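PDB 5AVP: L-ribose isomerase from Geodermatophilus obscurus DSM 43160, which probably catalyses the reversible conversion of the aldose L-ribose into the ketose L-ribulose at a manganese-binding site. Local coordinates for residues E106-C111 with S226-H230; Y135-L139 with L193-D197; G179-S183 with V255-A259. One frame throughout, in Å; residues are numbered along the deposited sequence.

Contact 1: residues E106-C111 with S226-H230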
ATOM      1  N   GLU A 106     -12.134  -1.315 -33.553  1.00 27.37           N
ATOM      2  CA  GLU A 106     -11.126  -2.181 -32.970  1.00 25.67           C
ATOM      3  C   GLU A 106      -9.896  -1.421 -32.523  1.00 25.90           C
ATOM      4  O   GLU A 106      -9.107  -1.940 -31.721  1.00 25.70           O
ATOM      5  CB  GLU A 106     -10.750  -3.306 -33.933  1.00 28.22           C
ATOM      6  CG  GLU A 106      -9.769  -2.896 -34.994  1.00 31.66           C
ATOM      7  CD  GLU A 106     -10.345  -3.015 -36.375  1.00 33.20           C
ATOM      8  OE1 GLU A 106     -11.454  -2.466 -36.582  1.00 35.62           O
ATOM      9  OE2 GLU A 106      -9.690  -3.648 -37.238  1.00 32.57           O
ATOM     10  N   TYR A 107      -9.734  -0.200 -33.030  1.00 24.52           N
ATOM     11  CA  TYR A 107      -8.599   0.627 -32.643  1.00 24.58           C
ATOM     12  C   TYR A 107      -8.904   1.340 -31.314  1.00 24.49           C
ATOM     13  O   TYR A 107      -8.073   2.093 -30.802  1.00 24.44           O
ATOM     14  CB  TYR A 107      -8.280   1.656 -33.731  1.00 26.66           C
ATOM     15  CG  TYR A 107      -7.550   1.117 -34.956  1.00 29.73           C
ATOM     16  CD1 TYR A 107      -8.108   0.114 -35.755  1.00 30.26           C
ATOM     17  CD2 TYR A 107      -6.330   1.670 -35.360  1.00 31.07           C
ATOM     18  CE1 TYR A 107      -7.470  -0.311 -36.923  1.00 30.01           C
ATOM     19  CE2 TYR A 107      -5.694   1.253 -36.522  1.00 30.58           C
ATOM     20  CZ  TYR A 107      -6.268   0.270 -37.301  1.00 30.15           C
ATOM     21  OH  TYR A 107      -5.662  -0.093 -38.488  1.00 30.00           O
ATOM     22  N   SER A 108     -10.096   1.080 -30.766  1.00 24.28           N
ATOM     23  CA  SER A 108     -10.573   1.655 -29.501  1.00 23.83           C
ATOM     24  C   SER A 108     -10.651   0.581 -28.426  1.00 23.16           C
ATOM     25  O   SER A 108      -9.940  -0.407 -28.491  1.00 21.78           O
ATOM     26  CB  SER A 108     -11.969   2.261 -29.692  1.00 24.18           C
ATOM     27  OG  SER A 108     -12.492   2.738 -28.458  1.00 25.29           O
ATOM     28  N   GLY A 109     -11.526   0.764 -27.444  1.00 21.42           N
ATOM     29  CA  GLY A 109     -11.655  -0.233 -26.389  1.00 20.79           C
ATOM     30  C   GLY A 109     -10.846   0.078 -25.136  1.00 21.64           C
ATOM     31  O   GLY A 109      -9.967   0.943 -25.166  1.00 20.57           O
ATOM     32  N   LEU A 110     -11.126  -0.617 -24.034  1.00 21.42           N
ATOM     33  CA  LEU A 110     -10.406  -0.361 -22.782  1.00 21.67           C
ATOM     34  C   LEU A 110      -9.844  -1.612 -22.109  1.00 20.80           C
ATOM     35  O   LEU A 110     -10.594  -2.463 -21.613  1.00 22.55           O
ATOM     36  CB  LEU A 110     -11.313   0.360 -21.771  1.00 21.78           C
ATOM     37  CG  LEU A 110     -11.962   1.705 -22.118  1.00 23.36           C
ATOM     38  CD1 LEU A 110     -13.166   1.894 -21.205  1.00 22.35           C
ATOM     39  CD2 LEU A 110     -10.958   2.875 -22.003  1.00 21.79           C
ATOM     40  N   CYS A 111      -8.518  -1.701 -22.072  1.00 20.79           N
ATOM     41  CA  CYS A 111      -7.839  -2.822 -21.443  1.00 19.68           C
ATOM     42  C   CYS A 111      -7.086  -2.347 -20.227  1.00 19.43           C
ATOM     43  O   CYS A 111      -6.452  -1.302 -20.261  1.00 18.10           O
ATOM     44  CB  CYS A 111      -6.846  -3.473 -22.403  1.00 20.86           C
ATOM     45  SG  CYS A 111      -5.529  -4.442 -21.586  1.00 21.29           S
ATOM     46  N   SER A 226      -4.425   0.346 -21.711  1.00 20.01           N
ATOM     47  CA  SER A 226      -4.319   0.431 -23.161  1.00 19.61           C
ATOM     48  C   SER A 226      -5.659   0.285 -23.863  1.00 18.51           C
ATOM     49  O   SER A 226      -6.692   0.128 -23.213  1.00 20.73           O
ATOM     50  CB  SER A 226      -3.435  -0.713 -23.633  1.00 19.70           C
ATOM     51  OG  SER A 226      -4.111  -1.951 -23.438  1.00 16.06           O
ATOM     52  N   THR A 227      -5.638   0.330 -25.196  1.00 18.87           N
ATOM     53  CA  THR A 227      -6.868   0.124 -25.953  1.00 21.54           C
ATOM     54  C   THR A 227      -7.139  -1.384 -25.944  1.00 19.45           C
ATOM     55  O   THR A 227      -6.332  -2.158 -25.431  1.00 21.62           O
ATOM     56  CB  THR A 227      -6.776   0.605 -27.438  1.00 22.04           C
ATOM     57  OG1 THR A 227      -5.806  -0.169 -28.161  1.00 21.48           O
ATOM     58  CG2 THR A 227      -6.434   2.085 -27.508  1.00 22.21           C
ATOM     59  N   TYR A 228      -8.262  -1.805 -26.513  1.00 20.33           N
ATOM     60  CA  TYR A 228      -8.619  -3.224 -26.534  1.00 22.16           C
ATOM     61  C   TYR A 228      -7.504  -4.196 -26.928  1.00 21.95           C
ATOM     62  O   TYR A 228      -6.749  -3.968 -27.874  1.00 22.16           O
ATOM     63  CB  TYR A 228      -9.813  -3.464 -27.458  1.00 21.56           C
ATOM     64  CG  TYR A 228     -10.419  -4.826 -27.267  1.00 22.09           C
ATOM     65  CD1 TYR A 228     -11.412  -5.037 -26.312  1.00 21.73           C
ATOM     66  CD2 TYR A 228     -10.010  -5.905 -28.046  1.00 22.12           C
ATOM     67  CE1 TYR A 228     -11.989  -6.287 -26.147  1.00 20.74           C
ATOM     68  CE2 TYR A 228     -10.584  -7.157 -27.886  1.00 23.01           C
ATOM     69  CZ  TYR A 228     -11.573  -7.334 -26.939  1.00 21.43           C
ATOM     70  OH  TYR A 228     -12.180  -8.546 -26.811  1.00 22.67           O
ATOM     71  N   SER A 229      -7.433  -5.300 -26.197  1.00 23.88           N
ATOM     72  CA  SER A 229      -6.437  -6.348 -26.424  1.00 26.75           C
ATOM     73  C   SER A 229      -7.028  -7.506 -27.217  1.00 27.80           C
ATOM     74  O   SER A 229      -7.797  -8.291 -26.673  1.00 27.63           O
ATOM     75  CB  SER A 229      -5.931  -6.921 -25.088  1.00 24.78           C
ATOM     76  OG  SER A 229      -4.883  -6.153 -24.529  1.00 24.80           O
ATOM     77  N   HIS A 230      -6.655  -7.624 -28.488  1.00 29.82           N
ATOM     78  CA  HIS A 230      -7.145  -8.707 -29.337  1.00 32.41           C
ATOM     79  C   HIS A 230      -6.323  -9.978 -29.125  1.00 34.43           C
ATOM     80  O   HIS A 230      -5.135 -10.010 -29.430  1.00 35.79           O
ATOM     81  CB  HIS A 230      -7.050  -8.290 -30.804  1.00 28.19           C
ATOM     82  CG  HIS A 230      -7.907  -7.113 -31.157  1.00 25.97           C
ATOM     83  ND1 HIS A 230      -9.284  -7.167 -31.162  1.00 24.78           N
ATOM     84  CD2 HIS A 230      -7.580  -5.852 -31.523  1.00 25.44           C
ATOM     85  CE1 HIS A 230      -9.768  -5.991 -31.518  1.00 24.08           C
ATOM     86  NE2 HIS A 230      -8.755  -5.174 -31.743  1.00 23.52           N
TER
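Cys111 and Ser226 form an antiparallel hydrogen-bonded pair where the start of strand 110-117 lies beside the end of strand 220-226. Cys111 N donates to Ser226 O at 2.8 Å, and Ser226 N returns a bond to Cys111 O at 3.0 Å. Both side chains rise on the same face of the sheet, Ser226 OG standing alongside Cys111 CB at 3.3 Å. Cys111 SG, anti to the backbone N (chi1 158°), lies 3.4 Å from Ser226 OG and 3.5 Å from Ser229 OG. Ser226 OG is bonded to Glu224, and Ser229 OG takes a bond from Lys113.

The close packing continues for two residues beyond the pair. Thr227 CA brings a C-H to Gly109 O at 3.3 Å, and Tyr228 N donates to Ser108 O at 2.9 Å. Gly109, at a positive phi of 96°, has no CB to collide with Tyr228 CB. Thr227 sets its CB against Ser108 O, while its OG1 is occupied by the backbone N of Thr132.

Toward Glu106 the meeting is looser; Glu106 is partly exposed, though His230 remains buried. His230 NE2 donates a hydrogen bond to Glu106 O at 3.3 Å, the oxygen 17° out of the ring plane and the donor tilted from the carbonyl plane. Glu106 CB also lies close to NE2, but its carboxylate turns away to a salt bridge with Arg130, its plane nearly perpendicular to the imidazole. The Tyr228 ring leads away from 106-111; its CD2 sits over one face of His230, toward the rim, and both rings meet Trp246. The second subunit packs on Tyr107, Ser108 and Leu110.

The chemistry is chiefly that of the main chain: amides and carbonyls join the two segments, His230 adds one longer side-chain bond, and several polar ends are committed to neighbours beyond them.

Contact 2: residues Y135-L139 with L193-D197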
ATOM      1  N   TYR A 135       1.996   3.119 -19.617  1.00 24.08           N
ATOM      2  CA  TYR A 135       2.655   2.389 -18.537  1.00 23.56           C
ATOM      3  C   TYR A 135       2.683   3.162 -17.226  1.00 21.11           C
ATOM      4  O   TYR A 135       2.905   4.366 -17.197  1.00 21.60           O
ATOM      5  CB  TYR A 135       4.107   2.038 -18.919  1.00 25.09           C
ATOM      6  CG  TYR A 135       4.267   1.352 -20.261  1.00 28.02           C
ATOM      7  CD1 TYR A 135       3.805   0.048 -20.467  1.00 28.14           C
ATOM      8  CD2 TYR A 135       4.870   2.013 -21.331  1.00 27.93           C
ATOM      9  CE1 TYR A 135       3.942  -0.573 -21.697  1.00 29.08           C
ATOM     10  CE2 TYR A 135       5.006   1.402 -22.558  1.00 29.95           C
ATOM     11  CZ  TYR A 135       4.542   0.109 -22.740  1.00 30.49           C
ATOM     12  OH  TYR A 135       4.681  -0.490 -23.979  1.00 32.61           O
ATOM     13  N   GLU A 136       2.480   2.449 -16.135  1.00 19.73           N
ATOM     14  CA  GLU A 136       2.517   3.058 -14.828  1.00 21.11           C
ATOM     15  C   GLU A 136       3.250   2.096 -13.929  1.00 17.82           C
ATOM     16  O   GLU A 136       2.732   1.039 -13.588  1.00 17.77           O
ATOM     17  CB  GLU A 136       1.108   3.273 -14.309  1.00 21.75           C
ATOM     18  CG  GLU A 136       1.021   3.694 -12.855  1.00 25.19           C
ATOM     19  CD  GLU A 136      -0.406   3.693 -12.373  1.00 25.93           C
ATOM     20  OE1 GLU A 136      -1.270   4.238 -13.099  1.00 27.41           O
ATOM     21  OE2 GLU A 136      -0.669   3.157 -11.281  1.00 26.44           O
ATOM     22  N   VAL A 137       4.464   2.462 -13.557  1.00 16.63           N
ATOM     23  CA  VAL A 137       5.267   1.623 -12.695  1.00 19.76           C
ATOM     24  C   VAL A 137       4.649   1.562 -11.301  1.00 15.45           C
ATOM     25  O   VAL A 137       4.439   2.594 -10.668  1.00 16.06           O
ATOM     26  CB  VAL A 137       6.704   2.178 -12.601  1.00 19.33           C
ATOM     27  CG1 VAL A 137       7.537   1.307 -11.681  1.00 20.73           C
ATOM     28  CG2 VAL A 137       7.331   2.239 -13.999  1.00 19.26           C
ATOM     29  N   VAL A 138       4.341   0.355 -10.842  1.00 16.22           N
ATOM     30  CA  VAL A 138       3.767   0.175  -9.518  1.00 17.29           C
ATOM     31  C   VAL A 138       4.878  -0.195  -8.545  1.00 16.40           C
ATOM     32  O   VAL A 138       4.911   0.301  -7.418  1.00 19.06           O
ATOM     33  CB  VAL A 138       2.707  -0.971  -9.484  1.00 16.28           C
ATOM     34  CG1 VAL A 138       2.424  -1.360  -8.021  1.00 11.99           C
ATOM     35  CG2 VAL A 138       1.405  -0.549 -10.229  1.00 14.39           C
ATOM     36  N   LEU A 139       5.788  -1.056  -9.004  1.00 16.14           N
ATOM     37  CA  LEU A 139       6.895  -1.550  -8.192  1.00 17.32           C
ATOM     38  C   LEU A 139       8.142  -1.835  -9.018  1.00 17.31           C
ATOM     39  O   LEU A 139       8.066  -2.480 -10.059  1.00 18.91           O
ATOM     40  CB  LEU A 139       6.464  -2.832  -7.491  1.00 17.98           C
ATOM     41  CG  LEU A 139       7.433  -3.525  -6.548  1.00 18.39           C
ATOM     42  CD1 LEU A 139       7.905  -2.565  -5.466  1.00 21.18           C
ATOM     43  CD2 LEU A 139       6.735  -4.721  -5.943  1.00 18.06           C
ATOM     44  N   LEU A 193      11.475   4.125 -16.684  1.00 24.71           N
ATOM     45  CA  LEU A 193      10.291   4.602 -15.983  1.00 24.06           C
ATOM     46  C   LEU A 193      10.251   4.065 -14.540  1.00 23.91           C
ATOM     47  O   LEU A 193      10.460   2.870 -14.298  1.00 22.54           O
ATOM     48  CB  LEU A 193       9.043   4.169 -16.741  1.00 21.46           C
ATOM     49  CG  LEU A 193       9.067   4.599 -18.200  1.00 20.22           C
ATOM     50  CD1 LEU A 193       8.369   3.570 -19.055  1.00 18.31           C
ATOM     51  CD2 LEU A 193       8.429   5.965 -18.322  1.00 21.76           C
ATOM     52  N   ARG A 194       9.993   4.960 -13.585  1.00 25.68           N
ATOM     53  CA  ARG A 194       9.921   4.594 -12.161  1.00 27.37           C
ATOM     54  C   ARG A 194       8.558   4.911 -11.568  1.00 27.16           C
ATOM     55  O   ARG A 194       7.720   5.563 -12.200  1.00 27.19           O
ATOM     56  CB  ARG A 194      10.993   5.333 -11.332  1.00 29.36           C
ATOM     57  CG  ARG A 194      12.387   5.140 -11.834  1.00 31.48           C
ATOM     58  CD  ARG A 194      13.383   5.986 -11.093  1.00 34.59           C
ATOM     59  NE  ARG A 194      14.612   6.083 -11.879  1.00 38.37           N
ATOM     60  CZ  ARG A 194      15.753   6.612 -11.448  1.00 37.89           C
ATOM     61  NH1 ARG A 194      15.835   7.099 -10.217  1.00 37.01           N
ATOM     62  NH2 ARG A 194      16.811   6.654 -12.258  1.00 37.57           N
ATOM     63  N   VAL A 195       8.354   4.446 -10.343  1.00 26.05           N
ATOM     64  CA  VAL A 195       7.109   4.686  -9.628  1.00 27.12           C
ATOM     65  C   VAL A 195       6.986   6.183  -9.390  1.00 25.54           C
ATOM     66  O   VAL A 195       7.921   6.808  -8.890  1.00 28.31           O
ATOM     67  CB  VAL A 195       7.113   4.028  -8.241  1.00 26.24           C
ATOM     68  CG1 VAL A 195       5.680   3.791  -7.782  1.00 27.67           C
ATOM     69  CG2 VAL A 195       7.913   2.751  -8.261  1.00 26.52           C
ATOM     70  N   GLY A 196       5.844   6.763  -9.732  1.00 25.25           N
ATOM     71  CA  GLY A 196       5.683   8.187  -9.521  1.00 23.19           C
ATOM     72  C   GLY A 196       5.820   9.014 -10.784  1.00 23.14           C
ATOM     73  O   GLY A 196       5.239  10.093 -10.873  1.00 21.36           O
ATOM     74  N   ASP A 197       6.586   8.512 -11.752  1.00 24.41           N
ATOM     75  CA  ASP A 197       6.804   9.199 -13.031  1.00 26.53           C
ATOM     76  C   ASP A 197       5.490   9.456 -13.749  1.00 24.08           C
ATOM     77  O   ASP A 197       4.429   8.971 -13.335  1.00 24.28           O
ATOM     78  CB  ASP A 197       7.676   8.348 -13.961  1.00 31.63           C
ATOM     79  CG  ASP A 197       9.129   8.310 -13.544  1.00 37.77           C
ATOM     80  OD1 ASP A 197       9.423   8.111 -12.348  1.00 43.36           O
ATOM     81  OD2 ASP A 197       9.993   8.470 -14.422  1.00 42.18           O
TER
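A classic beta bulge in strand 133-139, with Val138 and Leu139 both facing Val221, lies next to the meeting of Val137 with the end of strand 189-194 and its type II turn. Val137 points at this partner and divides its branches: CG2 lies against Leu193 CB at 3.8 Å, and CG1, anti to the backbone N (chi1 179°), meets Val195 CG2 at 3.7 Å. Its CB faces the carbonyl group of Arg194. The side chains of Val137 and Val195 cross at about a right angle, and Val195 CG1 rests on Val137 O at 3.4 Å.

The two backbones are joined by a C-H contact, Val195 CA to Val137 O at 3.5 Å, and not by strand pairing; their directions differ by 71°. The turn closes through Asp197 N to Arg194 O at 3.2 Å, with Gly196 at positive phi in its third position. Leu193 CD1 approaches the Tyr135 ring obliquely, and both side chains pack on Met142 and Leu144. Arg50 of the second subunit is hydrogen-bonded to Gly196 O.

Apolar packing of one sheet's strand on the end of another's and its turn, with Tyr135 near the manganese, is consistent with a cupin-type beta-barrel.

Contact 3: residues G179-S183 with V255-A259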
ATOM      1  N   GLY A 179      20.059 -15.823 -28.660  1.00 27.76           N
ATOM      2  CA  GLY A 179      19.317 -16.264 -29.821  1.00 28.11           C
ATOM      3  C   GLY A 179      18.219 -15.299 -30.214  1.00 28.05           C
ATOM      4  O   GLY A 179      17.588 -15.472 -31.255  1.00 29.83           O
ATOM      5  N   ARG A 180      17.971 -14.287 -29.388  1.00 27.42           N
ATOM      6  CA  ARG A 180      16.935 -13.304 -29.688  1.00 27.55           C
ATOM      7  C   ARG A 180      17.612 -11.948 -29.773  1.00 28.02           C
ATOM      8  O   ARG A 180      16.950 -10.916 -29.906  1.00 28.87           O
ATOM      9  CB  ARG A 180      15.869 -13.256 -28.585  1.00 27.19           C
ATOM     10  CG  ARG A 180      15.169 -14.569 -28.271  1.00 26.92           C
ATOM     11  CD  ARG A 180      14.358 -15.079 -29.441  1.00 29.26           C
ATOM     12  NE  ARG A 180      13.849 -16.422 -29.179  1.00 32.64           N
ATOM     13  CZ  ARG A 180      12.789 -16.690 -28.422  1.00 35.13           C
ATOM     14  NH1 ARG A 180      12.108 -15.700 -27.863  1.00 34.83           N
ATOM     15  NH2 ARG A 180      12.432 -17.956 -28.187  1.00 37.18           N
ATOM     16  N   GLU A 181      18.940 -11.968 -29.682  1.00 29.09           N
ATOM     17  CA  GLU A 181      19.769 -10.767 -29.734  1.00 29.63           C
ATOM     18  C   GLU A 181      19.328  -9.781 -30.829  1.00 30.49           C
ATOM     19  O   GLU A 181      19.240  -8.574 -30.608  1.00 28.53           O
ATOM     20  CB  GLU A 181      21.235 -11.190 -29.958  1.00 31.99           C
ATOM     21  CG  GLU A 181      21.510 -12.706 -29.758  1.00 35.72           C
ATOM     22  CD  GLU A 181      22.058 -13.088 -28.361  1.00 38.71           C
ATOM     23  OE1 GLU A 181      22.461 -14.265 -28.173  1.00 38.86           O
ATOM     24  OE2 GLU A 181      22.092 -12.229 -27.450  1.00 39.30           O
ATOM     25  N   GLU A 182      19.041 -10.314 -32.010  1.00 31.02           N
ATOM     26  CA  GLU A 182      18.641  -9.492 -33.139  1.00 32.82           C
ATOM     27  C   GLU A 182      17.310  -8.761 -33.004  1.00 30.67           C
ATOM     28  O   GLU A 182      17.237  -7.571 -33.317  1.00 33.07           O
ATOM     29  CB  GLU A 182      18.600 -10.327 -34.411  1.00 36.20           C
ATOM     30  CG  GLU A 182      18.455  -9.490 -35.659  1.00 41.63           C
ATOM     31  CD  GLU A 182      19.600  -8.508 -35.801  1.00 45.40           C
ATOM     32  OE1 GLU A 182      20.766  -8.942 -35.664  1.00 48.11           O
ATOM     33  OE2 GLU A 182      19.345  -7.308 -36.051  1.00 45.79           O
ATOM     34  N   SER A 183      16.272  -9.462 -32.545  1.00 28.55           N
ATOM     35  CA  SER A 183      14.930  -8.894 -32.400  1.00 26.99           C
ATOM     36  C   SER A 183      14.852  -7.544 -31.683  1.00 23.72           C
ATOM     37  O   SER A 183      13.824  -6.851 -31.742  1.00 21.65           O
ATOM     38  CB  SER A 183      14.012  -9.906 -31.695  1.00 28.26           C
ATOM     39  OG  SER A 183      14.516 -10.335 -30.425  1.00 32.68           O
ATOM     40  N   VAL A 255       8.768  -9.494 -33.195  1.00 21.67           N
ATOM     41  CA  VAL A 255       9.896  -9.569 -34.108  1.00 21.02           C
ATOM     42  C   VAL A 255      10.348 -11.037 -34.228  1.00 26.16           C
ATOM     43  O   VAL A 255      10.078 -11.691 -35.236  1.00 26.36           O
ATOM     44  CB  VAL A 255      11.052  -8.671 -33.617  1.00 17.05           C
ATOM     45  CG1 VAL A 255      12.270  -8.817 -34.522  1.00 14.24           C
ATOM     46  CG2 VAL A 255      10.579  -7.239 -33.578  1.00 13.72           C
ATOM     47  N   ALA A 256      11.007 -11.563 -33.197  1.00 29.13           N
ATOM     48  CA  ALA A 256      11.471 -12.954 -33.224  1.00 30.83           C
ATOM     49  C   ALA A 256      10.281 -13.897 -33.412  1.00 30.44           C
ATOM     50  O   ALA A 256       9.391 -13.991 -32.557  1.00 29.47           O
ATOM     51  CB  ALA A 256      12.232 -13.302 -31.932  1.00 30.05           C
ATOM     52  N   ALA A 257      10.272 -14.589 -34.548  1.00 29.74           N
ATOM     53  CA  ALA A 257       9.189 -15.509 -34.861  1.00 27.91           C
ATOM     54  C   ALA A 257       8.944 -16.542 -33.758  1.00 26.48           C
ATOM     55  O   ALA A 257       7.801 -16.908 -33.510  1.00 21.35           O
ATOM     56  CB  ALA A 257       9.447 -16.196 -36.204  1.00 27.88           C
ATOM     57  N   ALA A 258      10.009 -17.002 -33.097  1.00 25.24           N
ATOM     58  CA  ALA A 258       9.894 -17.990 -32.017  1.00 26.02           C
ATOM     59  C   ALA A 258       8.932 -17.524 -30.912  1.00 26.72           C
ATOM     60  O   ALA A 258       8.170 -18.316 -30.352  1.00 28.14           O
ATOM     61  CB  ALA A 258      11.262 -18.275 -31.424  1.00 23.14           C
ATOM     62  N   ALA A 259       8.975 -16.234 -30.603  1.00 27.81           N
ATOM     63  CA  ALA A 259       8.115 -15.662 -29.590  1.00 29.24           C
ATOM     64  C   ALA A 259       6.634 -15.821 -29.951  1.00 30.56           C
ATOM     65  O   ALA A 259       5.798 -16.044 -29.083  1.00 30.30           O
ATOM     66  CB  ALA A 259       8.472 -14.189 -29.416  1.00 27.58           C
TER
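Arg180 NH1 is gripped by two oxygens, the carboxylate OE1 of Glu81 in a salt bridge and the carbonyl of Phe62, and this holds the guanidinium beside Ala256 and the first turn of helix 257-263. Ala258 CB lies over one face of the group, toward its rim, 3.5 Å from NH2. Ala259 N stands over the same face, farther off. A bend at chi2 (-64°) carries the arginine chain round so that CD touches Ala256 CB at 3.7 Å.

Ser183 fills the other end of the contact. Its OG donates to Arg180 O at 2.6 Å, in the carbonyl plane and on a lone pair. That bond turns the hydroxyl back into its own segment, with chi1 at 56° placing OG between the backbone N and the carbonyl carbon. The methylene then faces its partners: Ser183 CB meets Val255 CG1 at 3.5 Å and Ala256 CB at 3.8 Å. The second branch, Val255 CG2, lies near Ser183 O at 3.7 Å. Pro125 of strand 122-127 touches both Ser183 and Val255.

With an alanine in place of Arg180, Glu81 would probably lose this ionic mate, and a gap would be likely to open beside Ala256 and Ala258.

Between the segments themselves, methyl groups of 255-259 lie against the guanidinium face and the CD of Arg180 and against the CB of Ser183, whose hydroxyl is already engaged. The arginine's charge is probably balanced largely by Glu81, which would allow its face to lie on apolar alanine without a polar partner in 255-259.

Overall arrangement
The three contacts are separate, with no atoms touching between them. Contacts 1 and 2 both reach the six-stranded sheet, through strands 110-117 and 133-139 on either side of strand 220-226; their centres are 21 Å apart and both border the second subunit. Contact 3 touches no other chain of the assembly and lies on the opposite side of the chain's centre from contact 2, 27 Å between centres. The manganese ion, held by His126, His128, Glu133 and His208, is about 5 Å from the side chain of Tyr135 in contact 2, about 7 Å from that of Ser226 in contact 1 and about 11 Å from that of Val255 in contact 3.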